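Local structure of inactive glucansucrase (Lactobacillus reuteri, 5JBD) at residues D291-M296 with N336-M341; D315-N320 with K639-N644. The protein belongs to glycoside hydrolase family 70, is an inactive glucansucrase built on a TIM-type barrel, and carries a bound calcium ion. One frame throughout, in Å; residues are numbered along the deposited sequence.

Contact 1. Residues D291-M296 with N336-M341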
loop_
_atom_site.group_PDB
_atom_site.type_symbol
_atom_site.label_atom_id
_atom_site.label_comp_id
_atom_site.label_asym_id
_atom_site.label_seq_id
_atom_site.Cartn_x
_atom_site.Cartn_y
_atom_site.Cartn_z
ATOM N N ASP A 291 -11.585 12.506 -8.763
ATOM C CA ASP A 291 -11.172 13.883 -9.056
ATOM C C ASP A 291 -9.658 14.035 -9.073
ATOM O O ASP A 291 -9.128 14.794 -9.886
ATOM C CB ASP A 291 -11.686 14.867 -8.003
ATOM C CG ASP A 291 -13.185 15.002 -7.970
ATOM O OD1 ASP A 291 -13.900 14.525 -8.885
ATOM O OD2 ASP A 291 -13.664 15.613 -6.983
ATOM N N VAL A 292 -8.961 13.343 -8.163
ATOM C CA VAL A 292 -7.512 13.533 -8.030
ATOM C C VAL A 292 -6.740 12.962 -9.221
ATOM O O VAL A 292 -5.647 13.426 -9.526
ATOM C CB VAL A 292 -6.939 13.003 -6.696
ATOM C CG1 VAL A 292 -7.672 13.619 -5.509
ATOM C CG2 VAL A 292 -6.947 11.477 -6.633
ATOM N N LEU A 293 -7.328 11.993 -9.920
ATOM C CA LEU A 293 -6.735 11.487 -11.163
ATOM C C LEU A 293 -6.901 12.499 -12.299
ATOM O O LEU A 293 -5.968 12.721 -13.057
ATOM C CB LEU A 293 -7.323 10.125 -11.532
ATOM C CG LEU A 293 -7.314 9.043 -10.444
ATOM C CD1 LEU A 293 -8.074 7.818 -10.923
ATOM C CD2 LEU A 293 -5.894 8.667 -10.059
ATOM N N ASP A 294 -8.070 13.130 -12.397
ATOM C CA ASP A 294 -8.282 14.238 -13.340
ATOM C C ASP A 294 -7.277 15.366 -13.092
ATOM O O ASP A 294 -6.658 15.882 -14.013
ATOM C CB ASP A 294 -9.696 14.821 -13.204
ATOM C CG ASP A 294 -10.784 13.906 -13.742
ATOM O OD1 ASP A 294 -10.518 13.044 -14.608
ATOM O OD2 ASP A 294 -11.943 14.069 -13.315
ATOM N N GLN A 295 -7.135 15.734 -11.822
ATOM C CA GLN A 295 -6.308 16.890 -11.416
ATOM C C GLN A 295 -4.826 16.646 -11.628
ATOM O O GLN A 295 -4.115 17.543 -12.090
ATOM C CB GLN A 295 -6.626 17.259 -9.963
ATOM C CG GLN A 295 -8.028 17.858 -9.870
ATOM C CD GLN A 295 -8.695 17.745 -8.517
ATOM O OE1 GLN A 295 -8.205 17.072 -7.598
ATOM N NE2 GLN A 295 -9.862 18.380 -8.407
ATOM N N MET A 296 -4.378 15.428 -11.343
ATOM C CA MET A 296 -3.000 15.036 -11.645
ATOM C C MET A 296 -2.716 15.173 -13.143
ATOM O O MET A 296 -1.703 15.739 -13.528
ATOM C CB MET A 296 -2.727 13.603 -11.192
ATOM C CG MET A 296 -1.319 13.101 -11.486
ATOM S SD MET A 296 -1.050 11.377 -11.082
ATOM C CE MET A 296 -0.781 11.531 -9.314
ATOM N N ASN A 336 -7.431 8.957 -21.309
ATOM C CA ASN A 336 -6.290 8.174 -20.838
ATOM C C ASN A 336 -5.144 9.021 -20.259
ATOM O O ASN A 336 -4.029 8.999 -20.764
ATOM C CB ASN A 336 -5.798 7.245 -21.958
ATOM C CG ASN A 336 -6.912 6.391 -22.529
ATOM O OD1 ASN A 336 -7.420 6.677 -23.609
ATOM N ND2 ASN A 336 -7.346 5.380 -21.775
ATOM N N PRO A 337 -5.422 9.783 -19.189
ATOM C CA PRO A 337 -4.373 10.556 -18.517
ATOM C C PRO A 337 -3.307 9.700 -17.792
ATOM O O PRO A 337 -2.175 10.167 -17.589
ATOM C CB PRO A 337 -5.159 11.416 -17.538
ATOM C CG PRO A 337 -6.369 10.613 -17.233
ATOM C CD PRO A 337 -6.726 9.939 -18.528
ATOM N N GLN A 338 -3.668 8.475 -17.421
ATOM C CA GLN A 338 -2.725 7.460 -16.895
ATOM C C GLN A 338 -3.017 6.107 -17.530
ATOM O O GLN A 338 -4.103 5.902 -18.063
ATOM C CB GLN A 338 -2.887 7.326 -15.383
ATOM C CG GLN A 338 -2.638 8.619 -14.606
ATOM C CD GLN A 338 -3.888 9.429 -14.332
ATOM O OE1 GLN A 338 -4.991 8.880 -14.154
ATOM N NE2 GLN A 338 -3.714 10.755 -14.235
ATOM N N LEU A 339 -2.066 5.181 -17.442
ATOM C CA LEU A 339 -2.284 3.802 -17.880
ATOM C C LEU A 339 -3.182 3.022 -16.919
ATOM O O LEU A 339 -3.091 3.176 -15.697
ATOM C CB LEU A 339 -0.971 3.044 -18.016
ATOM C CG LEU A 339 0.117 3.661 -18.892
ATOM C CD1 LEU A 339 1.281 2.686 -19.021
ATOM C CD2 LEU A 339 -0.439 4.041 -20.253
ATOM N N TYR A 340 -4.037 2.191 -17.500
ATOM C CA TYR A 340 -4.879 1.226 -16.780
ATOM C C TYR A 340 -4.048 -0.018 -16.399
ATOM O O TYR A 340 -3.293 -0.524 -17.229
ATOM C CB TYR A 340 -6.092 0.809 -17.677
ATOM C CG TYR A 340 -6.762 -0.448 -17.202
ATOM C CD1 TYR A 340 -7.545 -0.437 -16.062
ATOM C CD2 TYR A 340 -6.598 -1.667 -17.877
ATOM C CE1 TYR A 340 -8.125 -1.600 -15.575
ATOM C CE2 TYR A 340 -7.195 -2.832 -17.410
ATOM C CZ TYR A 340 -7.944 -2.795 -16.246
ATOM O OH TYR A 340 -8.522 -3.944 -15.739
ATOM N N MET A 341 -4.202 -0.542 -15.178
ATOM C CA MET A 341 -3.490 -1.787 -14.784
ATOM C C MET A 341 -4.285 -3.026 -15.193
ATOM O O MET A 341 -5.376 -3.277 -14.674
ATOM C CB MET A 341 -3.212 -1.831 -13.270
ATOM C CG MET A 341 -2.248 -2.937 -12.862
ATOM S SD MET A 341 -1.591 -2.796 -11.183
ATOM C CE MET A 341 -2.631 -3.949 -10.292
#
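Between Asn336 and Met341 the chain meets the early turns of helix 291-304 through Gln338, whose amide lies against Leu293 and Met296. At Gln338 the side chain leaves in the direction of the helix and turns sharply about CB-CG (chi2 93°), which brings the amide up to the main-chain carbonyl of Leu293. The approach to the parallel strand 340-341 thus packs on helix 291-304, outside the strands of the (beta/alpha)8 barrel, which in family 70 is circularly permuted. Gln338 NE2 donates to Leu293 O over 3.2 Å with an N-H...O angle of 167°, so the bond is nearly straight. The acceptor lies close to the plane of the amide, whereas the nitrogen sits 26° off the carbonyl plane. Gln338 OE1 rests 3.7 Å from Leu293 CB and also accepts from Asn320 ND2, so bonds at both ends fix the rotation of this buried amide. Met296, extended as far as its sulfur, places SD 4.2 Å from Gln338 NE2, a looser contact.

The backbone of Leu339 bonds to both Ser318 and Asn320, consistent with closure of the barrel between strands 319-320 and 340-341. The backbone of Tyr340 pairs with Pro384 and Trp386 on the other flank, and Met341 packs on Phe388 of strand 385-388.

Contact 2. Residues D315-N320 with K639-N644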
loop_
_atom_site.group_PDB
_atom_site.type_symbol
_atom_site.label_atom_id
_atom_site.label_comp_id
_atom_site.label_asym_id
_atom_site.label_seq_id
_atom_site.Cartn_x
_atom_site.Cartn_y
_atom_site.Cartn_z
ATOM N N ASP A 315 7.247 10.635 -22.184
ATOM C CA ASP A 315 8.348 11.086 -21.307
ATOM C C ASP A 315 7.902 11.255 -19.847
ATOM O O ASP A 315 8.746 11.231 -18.937
ATOM C CB ASP A 315 8.955 12.399 -21.803
ATOM C CG ASP A 315 9.885 12.226 -23.009
ATOM O OD1 ASP A 315 10.285 11.099 -23.341
ATOM O OD2 ASP A 315 10.212 13.246 -23.648
ATOM N N HIS A 316 6.596 11.432 -19.620
ATOM C CA HIS A 316 6.043 11.567 -18.267
ATOM C C HIS A 316 5.070 10.430 -17.956
ATOM O O HIS A 316 3.997 10.632 -17.385
ATOM C CB HIS A 316 5.420 12.967 -18.121
ATOM C CG HIS A 316 6.428 14.065 -18.260
ATOM N ND1 HIS A 316 7.272 14.428 -17.228
ATOM C CD2 HIS A 316 6.770 14.843 -19.318
ATOM C CE1 HIS A 316 8.080 15.389 -17.641
ATOM N NE2 HIS A 316 7.796 15.661 -18.901
ATOM N N LEU A 317 5.488 9.208 -18.311
ATOM C CA LEU A 317 4.655 8.022 -18.152
ATOM C C LEU A 317 4.110 7.945 -16.752
ATOM O O LEU A 317 4.875 8.019 -15.795
ATOM C CB LEU A 317 5.471 6.753 -18.446
ATOM C CG LEU A 317 4.668 5.465 -18.653
ATOM C CD1 LEU A 317 3.783 5.551 -19.898
ATOM C CD2 LEU A 317 5.609 4.261 -18.726
ATOM N N SER A 318 2.790 7.818 -16.636
ATOM C CA SER A 318 2.133 7.606 -15.358
ATOM C C SER A 318 1.132 6.456 -15.469
ATOM O O SER A 318 0.516 6.253 -16.522
ATOM C CB SER A 318 1.464 8.907 -14.871
ATOM O OG SER A 318 2.445 9.932 -14.658
ATOM N N TYR A 319 0.964 5.712 -14.379
ATOM C CA TYR A 319 0.214 4.456 -14.400
ATOM C C TYR A 319 -0.451 4.180 -13.061
ATOM O O TYR A 319 0.189 4.354 -11.994
ATOM C CB TYR A 319 1.110 3.276 -14.840
ATOM C CG TYR A 319 2.567 3.282 -14.374
ATOM C CD1 TYR A 319 3.544 4.000 -15.074
ATOM C CD2 TYR A 319 2.989 2.496 -13.296
ATOM C CE1 TYR A 319 4.881 4.001 -14.673
ATOM C CE2 TYR A 319 4.324 2.487 -12.893
ATOM C CZ TYR A 319 5.271 3.238 -13.592
ATOM O OH TYR A 319 6.607 3.224 -13.213
ATOM N N ASN A 320 -1.719 3.765 -13.115
ATOM C CA ASN A 320 -2.576 3.647 -11.930
ATOM C C ASN A 320 -2.676 2.227 -11.457
ATOM O O ASN A 320 -3.005 1.351 -12.242
ATOM C CB ASN A 320 -3.999 4.150 -12.230
ATOM C CG ASN A 320 -4.060 5.646 -12.482
ATOM O OD1 ASN A 320 -3.080 6.356 -12.283
ATOM N ND2 ASN A 320 -5.210 6.124 -12.956
ATOM N N LYS A 639 -6.486 12.646 -26.768
ATOM C CA LYS A 639 -5.823 11.604 -26.006
ATOM C C LYS A 639 -4.481 12.045 -25.419
ATOM O O LYS A 639 -3.721 12.802 -26.033
ATOM C CB LYS A 639 -5.611 10.360 -26.868
ATOM C CG LYS A 639 -6.892 9.700 -27.386
ATOM C CD LYS A 639 -7.757 9.191 -26.249
ATOM C CE LYS A 639 -8.844 8.216 -26.696
ATOM N NZ LYS A 639 -9.522 7.545 -25.522
ATOM N N THR A 640 -4.180 11.501 -24.250
ATOM C CA THR A 640 -2.859 11.622 -23.633
ATOM C C THR A 640 -2.066 10.337 -23.939
ATOM O O THR A 640 -1.188 10.353 -24.815
ATOM C CB THR A 640 -3.026 11.952 -22.145
ATOM O OG1 THR A 640 -3.662 13.233 -22.030
ATOM C CG2 THR A 640 -1.693 12.010 -21.416
ATOM N N PHE A 641 -2.374 9.221 -23.275
ATOM C CA PHE A 641 -1.763 7.941 -23.670
ATOM C C PHE A 641 -2.534 7.264 -24.808
ATOM O O PHE A 641 -3.752 7.329 -24.867
ATOM C CB PHE A 641 -1.530 7.025 -22.470
ATOM C CG PHE A 641 -0.522 7.586 -21.522
ATOM C CD1 PHE A 641 0.804 7.727 -21.925
ATOM C CD2 PHE A 641 -0.902 8.101 -20.289
ATOM C CE1 PHE A 641 1.736 8.301 -21.093
ATOM C CE2 PHE A 641 0.030 8.684 -19.464
ATOM C CZ PHE A 641 1.348 8.790 -19.864
ATOM N N GLU A 642 -1.774 6.676 -25.725
ATOM C CA GLU A 642 -2.285 5.940 -26.862
ATOM C C GLU A 642 -1.499 4.632 -26.930
ATOM O O GLU A 642 -0.266 4.651 -26.844
ATOM C CB GLU A 642 -2.018 6.697 -28.135
ATOM C CG GLU A 642 -2.695 8.055 -28.248
ATOM C CD GLU A 642 -2.373 8.724 -29.566
ATOM O OE1 GLU A 642 -1.174 8.797 -29.906
ATOM O OE2 GLU A 642 -3.303 9.164 -30.261
ATOM N N SER A 643 -2.214 3.526 -27.093
ATOM C CA SER A 643 -1.609 2.179 -27.188
ATOM C C SER A 643 -1.158 1.946 -28.618
ATOM O O SER A 643 -1.940 1.550 -29.477
ATOM C CB SER A 643 -2.603 1.105 -26.724
ATOM O OG SER A 643 -1.978 -0.166 -26.543
ATOM N N ASN A 644 0.115 2.214 -28.881
ATOM C CA ASN A 644 0.685 2.076 -30.225
ATOM C C ASN A 644 2.122 1.589 -30.093
ATOM O O ASN A 644 2.586 1.348 -28.975
ATOM C CB ASN A 644 0.589 3.417 -30.989
ATOM C CG ASN A 644 1.218 4.578 -30.236
ATOM O OD1 ASN A 644 2.269 4.439 -29.612
ATOM N ND2 ASN A 644 0.573 5.741 -30.301
#
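CE1, CZ and CE2 of Phe641 are the ring atoms that meet 316-318. At the ring's edge, near its plane, lies His316 O, 4.1 Å from Phe641 CZ. Ser318 N and Leu317 CD1 approach obliquely: the nitrogen is 3.7 Å from CZ and the methyl 3.6 Å from CE1. One face carries the methyl of the preceding residue, with Thr640 CG2 4.1 Å above the plane and displaced toward the rim.

The backbones themselves stay well apart, for even the nearest pair, Leu317 CA and Phe641 CA, is 8.5 Å distant, and the aromatic side chain bridges that gap. Chi1 of -166° carries Leu317 CG away from its own N, and chi2 of 65° then points CD1 at Phe641 CE1; the two side chains cross at about a right angle. On the other flank, Phe641 CE2 is 3.8 Å from Ser318 O.

In the TIM-type barrel, His316 to Ser318 lead into the parallel strand 319-320. The loop 639-644 runs on to helix 645-648, where Asn644 takes the N-cap position. Ala313 and Asn314 of helix 310-315 add to the packing round Phe641. The polar side chains of His316 and Ser318 bind elsewhere in the barrel domain: His316 ND1 bonds to Asp278 O while its ring stacks with Tyr304, and Ser318 OG bonds to Phe280 N.

The direct contact therefore rests mainly on van der Waals packing, Leu317 against Phe641 being the apolar side-chain pair. The carbonyl oxygen of His316 near the ring's hydrogen-bearing edge may add a weak electrostatic attraction.

How the contacts relate
The centres of the two contacts are about 10 Å apart, and both reach the eight-stranded parallel sheet of the barrel. In chain order the segments run 291-296, 315-320, 336-341, 639-644, so the contacts interleave. Their shared boundary is the seam between strands 319-320 and 340-341, where Leu339 N lies 2.9 Å from Ser318 O, probably hydrogen-bonded. The loop 639-644 also reaches contact 1: Lys639 NZ is 3.0 Å from Asn336 OD1, another probable hydrogen bond, and Phe641 CE2 packs 3.3 Å from Pro337 O. Contact 1 ties this seam to helix 291-304, while contact 2 brings in a loop some 300 residues further along the chain, so segments distant in sequence pack on one seam of the barrel.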